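Local coordinates for protein disulfide-isomerase A4 (Rattus norvegicus, PDB 3EC3) that catalyses the rearrangement of disulfide bonds in proteins of the endoplasmic reticulum, the piece here being its noncatalytic, thioredoxin-like b and b' domains, at residues K158-F171 and F214-K227. The protein carries 1 engineered substitution. Residues are numbered along the deposited sequence; the frame is centred on the assembly and turned at random.
Sequences KVLEVAKDFPEYTF and FDSDALREFVMAFK. Unlike the reference sequence in segment 214-227: R220 (reference Gln).
V223 turns CG1 away from its backbone N (chi1 172°) and F166 sets CG anti to its own carbonyl carbon (chi1 -63°), so the methyl sits squarely over the ring, 3.6 Å from CG1 to the F166 centroid. CE1 and CZ of F166 lie over one face of the R220 guanidinium, the two planes inclined to each other, while R220 NH1 reaches OD2 of D165 at 2.8 Å in a salt bridge that K164 joins from beyond. The selenium of M224, a selenomethionine here, lies at the edge of the F166 ring, a Met-aromatic contact. Next along, F226 points its edge at the face of Y169, planes 76° apart. K227 NZ makes a salt bridge to E168 OE2 at 2.7 Å and a hydrogen bond to Y169 OH at 3.0 Å. A leucine in place of Y169 would probably take away one of the two acceptors of K227 and leave the F226 edge without its aromatic face. At the other end S216 OG donates to K158 O (2.6 Å), on a lone pair in the carbonyl plane, and V162 CG2 packs on L219 CD2 at 3.8 Å. Helices 149-163 and 216-227 thus pack on one face of the second thioredoxin-like sheet, where V159 and L219 meet strands 135-140 and 196-200. Apolar contacts fill the middle, while D165-R220 and E168-K227 pair the charges beside them.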
# COMPACT_ATOMS: atom_id res chain seq x y z
N LYS A 158 13.00 -8.83 -1.19
CA LYS A 158 13.71 -9.10 0.09
C LYS A 158 12.94 -8.51 1.25
O LYS A 158 12.89 -9.10 2.36
CB LYS A 158 15.09 -8.47 0.04
CG LYS A 158 16.03 -9.19 -0.97
CD LYS A 158 17.43 -8.57 -0.84
CE LYS A 158 18.56 -9.42 -1.42
NZ LYS A 158 18.11 -10.53 -2.27
N VAL A 159 12.35 -7.34 0.99
CA VAL A 159 11.52 -6.67 2.01
C VAL A 159 10.23 -7.46 2.30
O VAL A 159 9.85 -7.66 3.46
CB VAL A 159 11.21 -5.20 1.62
CG1 VAL A 159 10.51 -4.47 2.83
CG2 VAL A 159 12.51 -4.50 1.22
N LEU A 160 9.59 -7.94 1.24
CA LEU A 160 8.34 -8.71 1.39
C LEU A 160 8.53 -9.98 2.23
O LEU A 160 7.66 -10.37 3.06
CB LEU A 160 7.89 -9.12 -0.00
CG LEU A 160 7.09 -8.09 -0.83
CD1 LEU A 160 7.09 -8.50 -2.31
CD2 LEU A 160 5.65 -8.02 -0.29
N GLU A 161 9.67 -10.62 2.04
CA GLU A 161 10.05 -11.76 2.90
C GLU A 161 10.03 -11.49 4.41
O GLU A 161 9.69 -12.39 5.19
CB GLU A 161 11.37 -12.36 2.44
CG GLU A 161 11.28 -12.95 1.03
CD GLU A 161 10.34 -14.16 0.96
OE1 GLU A 161 10.43 -15.06 1.82
OE2 GLU A 161 9.52 -14.24 0.04
N VAL A 162 10.39 -10.27 4.83
CA VAL A 162 10.35 -9.92 6.24
C VAL A 162 8.96 -9.40 6.61
O VAL A 162 8.37 -9.78 7.64
CB VAL A 162 11.46 -8.87 6.58
CG1 VAL A 162 11.49 -8.54 8.08
CG2 VAL A 162 12.87 -9.44 6.18
N ALA A 163 8.44 -8.51 5.77
CA ALA A 163 7.13 -7.92 6.01
C ALA A 163 6.06 -8.94 6.36
O ALA A 163 5.23 -8.70 7.24
CB ALA A 163 6.70 -7.03 4.76
N LYS A 164 6.05 -10.09 5.68
CA LYS A 164 4.95 -11.06 5.89
C LYS A 164 4.99 -11.65 7.28
O LYS A 164 3.99 -12.20 7.74
CB LYS A 164 5.03 -12.20 4.89
CG LYS A 164 6.25 -13.05 5.06
CD LYS A 164 5.97 -14.45 4.53
CE LYS A 164 7.28 -15.14 4.13
NZ LYS A 164 8.23 -15.09 5.26
N ASP A 165 6.14 -11.55 7.92
CA ASP A 165 6.35 -12.13 9.27
C ASP A 165 6.04 -11.17 10.41
O ASP A 165 5.93 -11.60 11.60
CB ASP A 165 7.78 -12.64 9.39
CG ASP A 165 7.98 -13.94 8.66
OD1 ASP A 165 6.98 -14.62 8.38
OD2 ASP A 165 9.15 -14.27 8.36
N PHE A 166 5.89 -9.89 10.06
CA PHE A 166 5.63 -8.84 11.04
C PHE A 166 4.40 -8.02 10.67
O PHE A 166 4.52 -6.81 10.39
CB PHE A 166 6.84 -7.93 11.22
CG PHE A 166 8.07 -8.67 11.77
CD1 PHE A 166 9.00 -9.26 10.91
CD2 PHE A 166 8.27 -8.75 13.14
CE1 PHE A 166 10.12 -9.96 11.42
CE2 PHE A 166 9.40 -9.43 13.68
CZ PHE A 166 10.32 -10.03 12.81
N PRO A 167 3.23 -8.66 10.64
CA PRO A 167 2.05 -7.91 10.22
C PRO A 167 1.74 -6.74 11.15
O PRO A 167 0.95 -5.87 10.80
CB PRO A 167 0.95 -8.96 10.27
CG PRO A 167 1.43 -9.99 11.31
CD PRO A 167 2.89 -10.07 10.96
N GLU A 168 2.33 -6.75 12.34
CA GLU A 168 2.10 -5.70 13.33
C GLU A 168 2.82 -4.38 12.98
O GLU A 168 2.52 -3.32 13.59
CB GLU A 168 2.56 -6.19 14.70
CG GLU A 168 4.07 -6.43 14.78
CD GLU A 168 4.46 -7.89 14.51
OE1 GLU A 168 3.69 -8.62 13.83
OE2 GLU A 168 5.52 -8.33 15.01
N TYR A 169 3.75 -4.43 12.00
CA TYR A 169 4.41 -3.21 11.52
C TYR A 169 4.07 -3.00 10.04
O TYR A 169 3.79 -3.97 9.34
CB TYR A 169 5.94 -3.35 11.65
CG TYR A 169 6.39 -3.75 13.04
CD1 TYR A 169 5.77 -3.21 14.18
CD2 TYR A 169 7.43 -4.67 13.23
CE1 TYR A 169 6.17 -3.56 15.49
CE2 TYR A 169 7.85 -5.03 14.53
CZ TYR A 169 7.22 -4.49 15.64
OH TYR A 169 7.63 -4.86 16.90
N THR A 170 4.09 -1.74 9.61
CA THR A 170 3.92 -1.37 8.18
C THR A 170 5.34 -1.31 7.56
O THR A 170 6.27 -0.84 8.21
CB THR A 170 3.24 -0.02 8.07
OG1 THR A 170 2.02 -0.03 8.86
CG2 THR A 170 2.94 0.34 6.60
N PHE A 171 5.51 -1.86 6.35
CA PHE A 171 6.82 -1.85 5.66
C PHE A 171 6.61 -1.10 4.36
O PHE A 171 5.51 -1.18 3.75
CB PHE A 171 7.28 -3.25 5.32
CG PHE A 171 7.73 -4.10 6.52
CD1 PHE A 171 6.84 -4.57 7.46
CD2 PHE A 171 9.07 -4.49 6.63
CE1 PHE A 171 7.26 -5.38 8.53
CE2 PHE A 171 9.51 -5.30 7.70
CZ PHE A 171 8.61 -5.74 8.65
N PHE A 214 22.86 -5.93 2.25
CA PHE A 214 21.44 -6.02 2.54
C PHE A 214 20.87 -7.34 2.06
O PHE A 214 21.01 -7.73 0.89
CB PHE A 214 20.69 -4.86 1.90
CG PHE A 214 19.31 -4.69 2.42
CD1 PHE A 214 18.23 -5.28 1.78
CD2 PHE A 214 19.09 -3.94 3.56
CE1 PHE A 214 16.95 -5.13 2.27
CE2 PHE A 214 17.80 -3.78 4.06
CZ PHE A 214 16.74 -4.38 3.43
N ASP A 215 20.24 -8.04 2.99
CA ASP A 215 19.43 -9.19 2.65
C ASP A 215 18.29 -9.27 3.67
O ASP A 215 18.27 -8.48 4.63
CB ASP A 215 20.25 -10.50 2.55
CG ASP A 215 20.99 -10.88 3.86
OD1 ASP A 215 20.66 -10.43 4.98
OD2 ASP A 215 21.92 -11.69 3.74
N SER A 216 17.36 -10.19 3.43
CA SER A 216 16.23 -10.41 4.34
C SER A 216 16.61 -10.69 5.79
O SER A 216 16.00 -10.14 6.70
CB SER A 216 15.31 -11.49 3.80
OG SER A 216 14.68 -10.94 2.66
N ASP A 217 17.61 -11.54 5.98
CA ASP A 217 18.15 -11.86 7.31
C ASP A 217 18.56 -10.64 8.12
O ASP A 217 18.16 -10.48 9.28
CB ASP A 217 19.34 -12.81 7.19
CG ASP A 217 18.92 -14.20 6.77
OD1 ASP A 217 17.75 -14.57 7.00
OD2 ASP A 217 19.76 -14.93 6.19
N ALA A 218 19.35 -9.77 7.49
CA ALA A 218 19.83 -8.56 8.12
C ALA A 218 18.65 -7.65 8.46
O ALA A 218 18.55 -7.14 9.59
CB ALA A 218 20.81 -7.87 7.20
N LEU A 219 17.73 -7.48 7.49
CA LEU A 219 16.51 -6.76 7.78
C LEU A 219 15.69 -7.42 8.89
O LEU A 219 15.20 -6.74 9.78
CB LEU A 219 15.66 -6.56 6.51
CG LEU A 219 14.36 -5.74 6.72
CD1 LEU A 219 14.70 -4.31 7.13
CD2 LEU A 219 13.46 -5.78 5.44
N ARG A 220 15.55 -8.75 8.87
CA ARG A 220 14.78 -9.42 9.94
C ARG A 220 15.38 -9.21 11.35
O ARG A 220 14.65 -9.08 12.34
CB ARG A 220 14.58 -10.92 9.68
CG ARG A 220 13.29 -11.43 10.34
CD ARG A 220 13.35 -12.81 10.96
NE ARG A 220 12.28 -12.96 11.96
CZ ARG A 220 11.08 -13.52 11.75
NH1 ARG A 220 10.78 -14.04 10.57
NH2 ARG A 220 10.18 -13.60 12.74
N GLU A 221 16.71 -9.18 11.42
CA GLU A 221 17.46 -8.97 12.67
C GLU A 221 17.24 -7.58 13.26
O GLU A 221 17.07 -7.42 14.47
CB GLU A 221 18.94 -9.24 12.43
CG GLU A 221 19.20 -10.67 11.99
CD GLU A 221 20.69 -11.02 11.79
OE1 GLU A 221 21.51 -10.14 11.42
OE2 GLU A 221 21.03 -12.21 11.96
N PHE A 222 17.26 -6.57 12.39
CA PHE A 222 17.02 -5.16 12.71
C PHE A 222 15.61 -4.93 13.29
O PHE A 222 15.46 -4.30 14.34
CB PHE A 222 17.27 -4.34 11.44
CG PHE A 222 16.96 -2.86 11.55
CD1 PHE A 222 16.08 -2.27 10.63
CD2 PHE A 222 17.58 -2.05 12.50
CE1 PHE A 222 15.79 -0.90 10.68
CE2 PHE A 222 17.30 -0.69 12.57
CZ PHE A 222 16.40 -0.10 11.65
N VAL A 223 14.60 -5.46 12.60
CA VAL A 223 13.20 -5.42 13.08
C VAL A 223 13.02 -6.20 14.41
O VAL A 223 12.32 -5.73 15.33
CB VAL A 223 12.22 -5.93 11.99
CG1 VAL A 223 10.79 -6.08 12.52
CG2 VAL A 223 12.26 -4.99 10.73
N MSE A 224 13.63 -7.38 14.52
CA MSE A 224 13.57 -8.16 15.75
C MSE A 224 14.22 -7.38 16.91
O MSE A 224 13.67 -7.33 18.02
CB MSE A 224 14.25 -9.53 15.58
CG MSE A 224 13.32 -10.65 15.14
SE MSE A 224 11.88 -10.95 16.47
CE MSE A 224 10.84 -12.41 15.62
N ALA A 225 15.37 -6.76 16.63
CA ALA A 225 16.09 -6.02 17.68
C ALA A 225 15.24 -4.82 18.12
O ALA A 225 15.17 -4.50 19.33
CB ALA A 225 17.46 -5.59 17.21
N PHE A 226 14.57 -4.20 17.15
CA PHE A 226 13.60 -3.14 17.42
C PHE A 226 12.48 -3.61 18.34
O PHE A 226 12.18 -2.95 19.33
CB PHE A 226 12.98 -2.59 16.13
CG PHE A 226 11.77 -1.69 16.39
CD1 PHE A 226 10.47 -2.18 16.22
CD2 PHE A 226 11.94 -0.38 16.83
CE1 PHE A 226 9.37 -1.36 16.46
CE2 PHE A 226 10.84 0.45 17.10
CZ PHE A 226 9.56 -0.04 16.91
N LYS A 227 11.88 -4.74 17.99
CA LYS A 227 10.75 -5.33 18.71
C LYS A 227 11.11 -5.58 20.16
O LYS A 227 10.30 -5.34 21.08
CB LYS A 227 10.39 -6.67 18.07
CG LYS A 227 9.23 -7.41 18.72
CD LYS A 227 9.01 -8.70 17.94
CE LYS A 227 7.59 -8.89 17.43
NZ LYS A 227 6.74 -7.65 17.27